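Local coordinates for conserved protein (Mycobacterium tuberculosis, PDB 1RFE) that is of unknown function but probably binds the deazaflavin coenzyme F420 and may act as an oxidoreductase, within a split beta-barrel fold related to flavin-binding proteins, at residues D17-S21 and W42-I46; Y80-V86 and T141-R147. All blocks are in the same frame, centred on the assembly; numbering follows the deposited sequence.

Contact 1. Residues D17-S21 and W42-I46; sequences DFVNS and WYAVI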
ATOM      1  N   ASP A  17       4.414  10.689   4.600  1.00 27.64           N
ATOM      2  CA  ASP A  17       5.059  10.118   5.780  1.00 28.10           C
ATOM      3  C   ASP A  17       4.412   8.836   6.224  1.00 26.49           C
ATOM      4  O   ASP A  17       5.101   7.897   6.572  1.00 25.29           O
ATOM      5  CB  ASP A  17       5.083  11.121   6.981  1.00 28.58           C
ATOM      6  CG  ASP A  17       5.991  12.332   6.732  1.00 34.72           C
ATOM      7  OD1 ASP A  17       6.610  12.417   5.625  1.00 40.32           O
ATOM      8  OD2 ASP A  17       6.165  13.272   7.584  1.00 40.44           O
ATOM      9  N   PHE A  18       3.088   8.782   6.168  1.00 26.12           N
ATOM     10  CA  PHE A  18       2.339   7.616   6.620  1.00 24.67           C
ATOM     11  C   PHE A  18       2.575   6.409   5.664  1.00 23.60           C
ATOM     12  O   PHE A  18       2.773   5.289   6.111  1.00 22.87           O
ATOM     13  CB  PHE A  18       0.830   7.952   6.769  1.00 24.36           C
ATOM     14  CG  PHE A  18       0.012   6.846   7.350  1.00 21.79           C
ATOM     15  CD1 PHE A  18       0.166   6.482   8.685  1.00 23.48           C
ATOM     16  CD2 PHE A  18      -0.942   6.162   6.561  1.00 22.97           C
ATOM     17  CE1 PHE A  18      -0.606   5.453   9.250  1.00 23.70           C
ATOM     18  CE2 PHE A  18      -1.686   5.142   7.093  1.00 19.38           C
ATOM     19  CZ  PHE A  18      -1.529   4.768   8.455  1.00 20.65           C
ATOM     20  N   VAL A  19       2.578   6.659   4.365  1.00 22.80           N
ATOM     21  CA  VAL A  19       2.867   5.611   3.363  1.00 23.40           C
ATOM     22  C   VAL A  19       4.309   5.074   3.543  1.00 23.10           C
ATOM     23  O   VAL A  19       4.532   3.880   3.442  1.00 23.45           O
ATOM     24  CB  VAL A  19       2.669   6.130   1.941  1.00 23.75           C
ATOM     25  CG1 VAL A  19       3.350   5.237   0.918  1.00 24.45           C
ATOM     26  CG2 VAL A  19       1.155   6.263   1.567  1.00 25.07           C
ATOM     27  N   ASN A  20       5.283   5.963   3.782  1.00 22.74           N
ATOM     28  CA  ASN A  20       6.660   5.555   4.051  1.00 22.61           C
ATOM     29  C   ASN A  20       6.830   4.843   5.365  1.00 22.49           C
ATOM     30  O   ASN A  20       7.626   3.908   5.458  1.00 23.19           O
ATOM     31  CB  ASN A  20       7.617   6.762   3.986  1.00 23.12           C
ATOM     32  CG  ASN A  20       7.961   7.141   2.574  1.00 25.62           C
ATOM     33  OD1 ASN A  20       7.841   8.320   2.164  1.00 32.94           O
ATOM     34  ND2 ASN A  20       8.403   6.159   1.812  1.00 24.22           N
ATOM     35  N   SER A  21       6.061   5.240   6.375  1.00 21.90           N
ATOM     36  CA  SER A  21       6.159   4.628   7.690  1.00 23.22           C
ATOM     37  C   SER A  21       5.448   3.307   7.886  1.00 22.91           C
ATOM     38  O   SER A  21       5.936   2.468   8.636  1.00 24.43           O
ATOM     39  CB  SER A  21       5.626   5.584   8.746  1.00 23.71           C
ATOM     40  OG  SER A  21       6.439   6.700   8.639  1.00 27.46           O
ATOM     41  N   TRP A  42       2.895  -6.304   1.800  1.00 20.00           N
ATOM     42  CA  TRP A  42       4.031  -5.400   1.927  1.00 20.15           C
ATOM     43  C   TRP A  42       4.238  -4.696   0.613  1.00 20.03           C
ATOM     44  O   TRP A  42       3.726  -5.117  -0.414  1.00 20.87           O
ATOM     45  CB  TRP A  42       5.297  -6.124   2.279  1.00 20.46           C
ATOM     46  CG  TRP A  42       5.328  -6.630   3.684  1.00 23.22           C
ATOM     47  CD1 TRP A  42       4.402  -6.430   4.662  1.00 27.02           C
ATOM     48  CD2 TRP A  42       6.363  -7.409   4.269  1.00 26.45           C
ATOM     49  NE1 TRP A  42       4.797  -7.053   5.827  1.00 28.55           N
ATOM     50  CE2 TRP A  42       6.007  -7.652   5.611  1.00 29.57           C
ATOM     51  CE3 TRP A  42       7.583  -7.911   3.801  1.00 30.93           C
ATOM     52  CZ2 TRP A  42       6.815  -8.402   6.486  1.00 31.62           C
ATOM     53  CZ3 TRP A  42       8.403  -8.662   4.684  1.00 30.60           C
ATOM     54  CH2 TRP A  42       8.007  -8.898   5.990  1.00 33.24           C
ATOM     55  N   TYR A  43       4.975  -3.604   0.643  1.00 20.06           N
ATOM     56  CA  TYR A  43       5.087  -2.801  -0.560  1.00 18.55           C
ATOM     57  C   TYR A  43       6.346  -2.019  -0.671  1.00 18.51           C
ATOM     58  O   TYR A  43       7.106  -1.811   0.330  1.00 19.55           O
ATOM     59  CB  TYR A  43       3.846  -1.902  -0.728  1.00 18.70           C
ATOM     60  CG  TYR A  43       3.611  -0.934   0.379  1.00 16.94           C
ATOM     61  CD1 TYR A  43       4.114   0.374   0.316  1.00 15.78           C
ATOM     62  CD2 TYR A  43       2.882  -1.311   1.501  1.00 10.06           C
ATOM     63  CE1 TYR A  43       3.875   1.285   1.376  1.00 18.33           C
ATOM     64  CE2 TYR A  43       2.636  -0.386   2.549  1.00 16.59           C
ATOM     65  CZ  TYR A  43       3.132   0.893   2.475  1.00 15.69           C
ATOM     66  OH  TYR A  43       2.886   1.768   3.523  1.00 21.22           O
ATOM     67  N   ALA A  44       6.569  -1.591  -1.908  1.00 17.72           N
ATOM     68  CA  ALA A  44       7.602  -0.638  -2.247  1.00 18.60           C
ATOM     69  C   ALA A  44       7.041   0.763  -2.384  1.00 19.61           C
ATOM     70  O   ALA A  44       5.831   0.954  -2.635  1.00 21.10           O
ATOM     71  CB  ALA A  44       8.338  -1.047  -3.528  1.00 17.21           C
ATOM     72  N   VAL A  45       7.927   1.743  -2.202  1.00 20.93           N
ATOM     73  CA  VAL A  45       7.614   3.155  -2.435  1.00 20.81           C
ATOM     74  C   VAL A  45       8.668   3.779  -3.343  1.00 22.65           C
ATOM     75  O   VAL A  45       9.865   3.815  -2.996  1.00 23.45           O
ATOM     76  CB  VAL A  45       7.521   3.990  -1.116  1.00 19.86           C
ATOM     77  CG1 VAL A  45       6.979   5.353  -1.414  1.00 18.06           C
ATOM     78  CG2 VAL A  45       6.600   3.298  -0.041  1.00 19.83           C
ATOM     79  N   ILE A  46       8.250   4.272  -4.495  1.00 23.70           N
ATOM     80  CA  ILE A  46       9.173   4.820  -5.488  1.00 25.05           C
ATOM     81  C   ILE A  46       8.625   6.136  -6.066  1.00 26.54           C
ATOM     82  O   ILE A  46       7.539   6.156  -6.619  1.00 24.79           O
ATOM     83  CB  ILE A  46       9.350   3.827  -6.619  1.00 25.84           C
ATOM     84  CG1 ILE A  46       9.894   2.494  -6.078  1.00 27.70           C
ATOM     85  CG2 ILE A  46      10.250   4.426  -7.722  1.00 24.20           C
ATOM     86  CD1 ILE A  46       9.722   1.390  -7.007  1.00 29.44           C
TER
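Tyr43 reaches end-on toward the last turn of the helix that ends at Ser21, overlapping Val19 with its CE1 edge and its hydroxyl. The hydroxyl donates to the backbone carbonyl of Val19, OH to O 2.7 Å. It arrives in the plane of that carbonyl, on a lone pair, with a C=O...O angle of 131°, and the acceptor in turn sits near the plane of the phenol ring. Near a helix's C-terminal end carbonyls run out of amide partners further along, so a long, rigid side chain carrying a hydroxyl at its far end suits this place. The ring is set by a first torsion of 60°, which puts CG between the backbone N and the carbonyl carbon and turns the ring from its own backbone toward the helix.

Beside this bond lies a small apolar patch. Val19 CG1, anti to the backbone N (chi1 163°), meets Tyr43 CE1 at 4.0 Å and Val45 CG2 at 3.9 Å, so one methyl touches both the ring and the neighbouring valine. A branched aliphatic residue is apt on both sides, being compact and stiff. The Asn20 side chain also crosses Val45, at the more exposed margin. Leu74, from strand 69-76, touches both Val19 and Tyr43, while Ile50 of strand 49-55 does the same. Arg111 of helix 98-112 makes a cation-pi contact with the Tyr43 ring and bonds to the Tyr43 carbonyl.

The contact thus joins helix 12-21 to strand 36-46 of the barrel. Its one hydrogen bond between the two segments gives the meeting a direction that the valines' undirected packing lacks; the nearby arginine would probably polarise the phenol ring.

Contact 2. Residues Y80-V86 and T141-R147; sequences YDTLRGV and TRSWDHR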
ATOM      1  N   TYR A  80     -10.125   4.881  19.433  1.00 28.80           N
ATOM      2  CA  TYR A  80     -10.899   5.750  18.577  1.00 28.86           C
ATOM      3  C   TYR A  80     -10.163   7.045  18.345  1.00 27.60           C
ATOM      4  O   TYR A  80     -10.173   7.571  17.237  1.00 28.57           O
ATOM      5  CB  TYR A  80     -12.312   6.007  19.122  1.00 29.24           C
ATOM      6  CG  TYR A  80     -13.079   6.974  18.254  1.00 31.20           C
ATOM      7  CD1 TYR A  80     -13.726   6.544  17.083  1.00 35.30           C
ATOM      8  CD2 TYR A  80     -13.129   8.312  18.574  1.00 33.10           C
ATOM      9  CE1 TYR A  80     -14.429   7.442  16.265  1.00 36.05           C
ATOM     10  CE2 TYR A  80     -13.828   9.230  17.769  1.00 36.52           C
ATOM     11  CZ  TYR A  80     -14.475   8.790  16.619  1.00 37.00           C
ATOM     12  OH  TYR A  80     -15.135   9.715  15.832  1.00 37.85           O
ATOM     13  N   ASP A  81      -9.493   7.562  19.367  1.00 27.63           N
ATOM     14  CA  ASP A  81      -8.889   8.879  19.256  1.00 26.96           C
ATOM     15  C   ASP A  81      -7.603   8.854  18.425  1.00 26.65           C
ATOM     16  O   ASP A  81      -7.156   9.890  18.018  1.00 27.72           O
ATOM     17  CB  ASP A  81      -8.622   9.528  20.630  1.00 26.75           C
ATOM     18  CG  ASP A  81      -7.524   8.832  21.427  1.00 29.36           C
ATOM     19  OD1 ASP A  81      -7.681   7.657  21.861  1.00 32.30           O
ATOM     20  OD2 ASP A  81      -6.461   9.403  21.707  1.00 33.27           O
ATOM     21  N   THR A  82      -7.001   7.689  18.227  1.00 27.21           N
ATOM     22  CA  THR A  82      -5.765   7.551  17.435  1.00 26.27           C
ATOM     23  C   THR A  82      -5.935   6.878  16.056  1.00 26.43           C
ATOM     24  O   THR A  82      -4.908   6.641  15.353  1.00 24.71           O
ATOM     25  CB  THR A  82      -4.675   6.762  18.222  1.00 27.13           C
ATOM     26  OG1 THR A  82      -5.177   5.492  18.681  1.00 27.23           O
ATOM     27  CG2 THR A  82      -4.218   7.509  19.498  1.00 26.87           C
ATOM     28  N   LEU A  83      -7.174   6.576  15.638  1.00 26.39           N
ATOM     29  CA  LEU A  83      -7.357   5.937  14.329  1.00 27.22           C
ATOM     30  C   LEU A  83      -6.820   6.875  13.274  1.00 26.75           C
ATOM     31  O   LEU A  83      -7.108   8.062  13.296  1.00 26.71           O
ATOM     32  CB  LEU A  83      -8.820   5.601  13.963  1.00 27.60           C
ATOM     33  CG  LEU A  83      -9.657   4.885  14.997  1.00 30.35           C
ATOM     34  CD1 LEU A  83     -11.157   4.853  14.602  1.00 32.37           C
ATOM     35  CD2 LEU A  83      -9.102   3.475  15.313  1.00 30.79           C
ATOM     36  N   ARG A  84      -5.988   6.336  12.395  1.00 26.57           N
ATOM     37  CA  ARG A  84      -5.546   7.061  11.241  1.00 26.18           C
ATOM     38  C   ARG A  84      -5.323   6.136  10.044  1.00 26.11           C
ATOM     39  O   ARG A  84      -5.093   4.913  10.189  1.00 25.44           O
ATOM     40  CB  ARG A  84      -4.328   7.884  11.515  1.00 27.15           C
ATOM     41  CG  ARG A  84      -3.223   7.287  12.291  1.00 31.02           C
ATOM     42  CD  ARG A  84      -1.865   7.987  11.943  1.00 35.48           C
ATOM     43  NE  ARG A  84      -0.725   7.172  12.302  1.00 40.50           N
ATOM     44  CZ  ARG A  84       0.486   7.617  12.573  1.00 45.72           C
ATOM     45  NH1 ARG A  84       0.774   8.929  12.576  1.00 47.44           N
ATOM     46  NH2 ARG A  84       1.429   6.725  12.866  1.00 47.62           N
ATOM     47  N   GLY A  85      -5.443   6.731   8.867  1.00 23.54           N
ATOM     48  CA  GLY A  85      -5.373   5.962   7.673  1.00 23.67           C
ATOM     49  C   GLY A  85      -5.526   6.746   6.392  1.00 22.82           C
ATOM     50  O   GLY A  85      -5.793   7.943   6.388  1.00 20.89           O
ATOM     51  N   VAL A  86      -5.350   6.015   5.297  1.00 21.01           N
ATOM     52  CA  VAL A  86      -5.484   6.571   3.986  1.00 20.55           C
ATOM     53  C   VAL A  86      -5.973   5.449   3.049  1.00 20.67           C
ATOM     54  O   VAL A  86      -5.509   4.311   3.107  1.00 20.85           O
ATOM     55  CB  VAL A  86      -4.200   7.239   3.499  1.00 20.39           C
ATOM     56  CG1 VAL A  86      -3.056   6.226   3.395  1.00 20.77           C
ATOM     57  CG2 VAL A  86      -4.415   7.908   2.224  1.00 19.23           C
ATOM     58  N   THR A 141      -8.475   9.774  -3.179  1.00 25.83           N
ATOM     59  CA  THR A 141      -7.784   9.603  -1.951  1.00 25.61           C
ATOM     60  C   THR A 141      -8.671  10.158  -0.866  1.00 26.31           C
ATOM     61  O   THR A 141      -9.173  11.259  -0.978  1.00 26.67           O
ATOM     62  CB  THR A 141      -6.513  10.395  -1.978  1.00 26.20           C
ATOM     63  OG1 THR A 141      -5.639   9.843  -2.965  1.00 26.65           O
ATOM     64  CG2 THR A 141      -5.743  10.256  -0.645  1.00 22.99           C
ATOM     65  N   ARG A 142      -8.831   9.374   0.183  1.00 25.38           N
ATOM     66  CA  ARG A 142      -9.478   9.791   1.389  1.00 25.82           C
ATOM     67  C   ARG A 142      -8.534   9.473   2.539  1.00 24.66           C
ATOM     68  O   ARG A 142      -7.894   8.418   2.560  1.00 22.07           O
ATOM     69  CB  ARG A 142     -10.810   9.068   1.574  1.00 25.87           C
ATOM     70  CG  ARG A 142     -11.934   9.577   0.670  1.00 30.48           C
ATOM     71  CD  ARG A 142     -12.284  11.063   0.895  1.00 35.60           C
ATOM     72  NE  ARG A 142     -13.321  11.544  -0.010  1.00 39.00           N
ATOM     73  CZ  ARG A 142     -13.102  12.069  -1.217  1.00 43.23           C
ATOM     74  NH1 ARG A 142     -11.865  12.200  -1.690  1.00 42.77           N
ATOM     75  NH2 ARG A 142     -14.143  12.466  -1.965  1.00 46.74           N
ATOM     76  N   SER A 143      -8.410  10.406   3.477  1.00 23.74           N
ATOM     77  CA  SER A 143      -7.555  10.157   4.652  1.00 23.51           C
ATOM     78  C   SER A 143      -8.209  10.567   5.957  1.00 23.68           C
ATOM     79  O   SER A 143      -9.223  11.309   5.994  1.00 21.25           O
ATOM     80  CB  SER A 143      -6.227  10.900   4.505  1.00 24.43           C
ATOM     81  OG  SER A 143      -6.396  12.313   4.390  1.00 23.51           O
ATOM     82  N   TRP A 144      -7.607  10.100   7.054  1.00 23.94           N
ATOM     83  CA  TRP A 144      -8.092  10.439   8.361  1.00 24.90           C
ATOM     84  C   TRP A 144      -7.006  10.318   9.445  1.00 24.98           C
ATOM     85  O   TRP A 144      -6.115   9.475   9.402  1.00 23.20           O
ATOM     86  CB  TRP A 144      -9.317   9.625   8.715  1.00 25.28           C
ATOM     87  CG  TRP A 144      -9.073   8.136   8.827  1.00 27.19           C
ATOM     88  CD1 TRP A 144      -8.869   7.436   9.958  1.00 27.92           C
ATOM     89  CD2 TRP A 144      -9.071   7.176   7.750  1.00 26.76           C
ATOM     90  NE1 TRP A 144      -8.692   6.098   9.667  1.00 27.43           N
ATOM     91  CE2 TRP A 144      -8.805   5.919   8.312  1.00 27.99           C
ATOM     92  CE3 TRP A 144      -9.210   7.269   6.361  1.00 29.32           C
ATOM     93  CZ2 TRP A 144      -8.731   4.735   7.531  1.00 29.24           C
ATOM     94  CZ3 TRP A 144      -9.117   6.107   5.591  1.00 28.54           C
ATOM     95  CH2 TRP A 144      -8.874   4.864   6.182  1.00 29.80           C
ATOM     96  N   ASP A 145      -7.095  11.209  10.407  1.00 26.18           N
ATOM     97  CA  ASP A 145      -6.247  11.149  11.607  1.00 27.14           C
ATOM     98  C   ASP A 145      -7.052  11.687  12.761  1.00 28.12           C
ATOM     99  O   ASP A 145      -7.247  12.901  12.888  1.00 28.08           O
ATOM    100  CB  ASP A 145      -4.962  11.945  11.439  1.00 27.86           C
ATOM    101  CG  ASP A 145      -3.986  11.715  12.594  1.00 29.73           C
ATOM    102  OD1 ASP A 145      -4.368  11.043  13.576  1.00 30.22           O
ATOM    103  OD2 ASP A 145      -2.818  12.122  12.588  1.00 32.47           O
ATOM    104  N   HIS A 146      -7.505  10.772  13.609  1.00 29.14           N
ATOM    105  CA  HIS A 146      -8.415  11.133  14.675  1.00 29.91           C
ATOM    106  C   HIS A 146      -7.729  11.937  15.770  1.00 31.42           C
ATOM    107  O   HIS A 146      -8.406  12.552  16.575  1.00 31.74           O
ATOM    108  CB  HIS A 146      -9.129   9.907  15.222  1.00 29.47           C
ATOM    109  CG  HIS A 146     -10.247   9.432  14.339  1.00 28.44           C
ATOM    110  ND1 HIS A 146     -11.217   8.566  14.775  1.00 24.35           N
ATOM    111  CD2 HIS A 146     -10.517   9.671  13.035  1.00 29.73           C
ATOM    112  CE1 HIS A 146     -12.068   8.334  13.789  1.00 27.62           C
ATOM    113  NE2 HIS A 146     -11.663   8.991  12.725  1.00 29.36           N
ATOM    114  N   ARG A 147      -6.392  11.939  15.803  1.00 33.26           N
ATOM    115  CA  ARG A 147      -5.661  12.872  16.683  1.00 34.56           C
ATOM    116  C   ARG A 147      -6.004  14.350  16.455  1.00 34.78           C
ATOM    117  O   ARG A 147      -5.845  15.195  17.352  1.00 33.77           O
ATOM    118  CB  ARG A 147      -4.152  12.711  16.538  1.00 34.90           C
ATOM    119  CG  ARG A 147      -3.537  11.823  17.583  1.00 39.48           C
ATOM    120  CD  ARG A 147      -3.078  10.498  17.056  1.00 44.18           C
ATOM    121  NE  ARG A 147      -1.829  10.661  16.341  1.00 45.99           N
ATOM    122  CZ  ARG A 147      -0.991   9.687  16.035  1.00 49.87           C
ATOM    123  NH1 ARG A 147      -1.264   8.413  16.350  1.00 49.35           N
ATOM    124  NH2 ARG A 147       0.140  10.004  15.380  1.00 51.40           N
TER
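Trp144 lies flat over Gly85 where two antiparallel strands, 84-95 and 140-145, pair within the split barrel's sheet. Gly85 CA stands 3.7 Å from the centroid of the indole six-membered ring, 19° off its normal, a CH-pi contact in which the ring rests directly on the backbone. Glycine fits because it has no side chain to lie between ring and strand. Chi1 of 64° folds the indole back across the neighbouring strand. Beneath it, Gly85 and Trp144 form a hydrogen-bonded pair, each N to the other's O at 2.9 Å. Val86 and Ser143 share the other face, and Val86 CG2 also meets Thr141 CG2 at 3.9 Å.

Past the strands, His146 joins the packed part. Its backbone N bonds almost straight to Leu83 O at 2.8 Å, while Leu83 CB covers one face of the imidazole. The ring's edge points at the face of Tyr80 in a T-shaped pair, with planes 62° apart.

The more open side carries Arg147, whose chain bends at chi2 and chi3 and passes Thr82; its NH2 comes within 3.1 Å of Arg84 NH1, two donors with no bond between them. Nearby carboxylates probably moderate the like charges: Arg84 pairs with Asp76, and Asp145 OD1 has a long, charge-only bridge to Arg147 NE. That same oxygen closes an Asx turn with Arg147 N. In the Tyr80 pair, His146 ND1 donates to Tyr80 O at 2.9 Å, the oxygen lying near the imidazole plane.

How the contacts relate
Contact 1 lies nearer the middle of the chain and is a largely buried helix-to-strand meeting, held by one phenol-carbonyl bond and valine methyls. Contact 2, its centre about 17 Å from that of contact 1, is only partly buried and more extensive: strand pairing, aromatic rings and charged groups share the work. The two reach one sheet and meet through helix 12-21. Phe18, beside Val19 on that helix, turns its ring to contact 2, with CE1 3.5 Å from Arg84 NE and CD2 3.8 Å from Val86 CG1. Thus one helix packs against both strand 36-46 and strand 84-95, and Leu74 of strand 69-76, which touches Val19 and Tyr43, also touches Phe18.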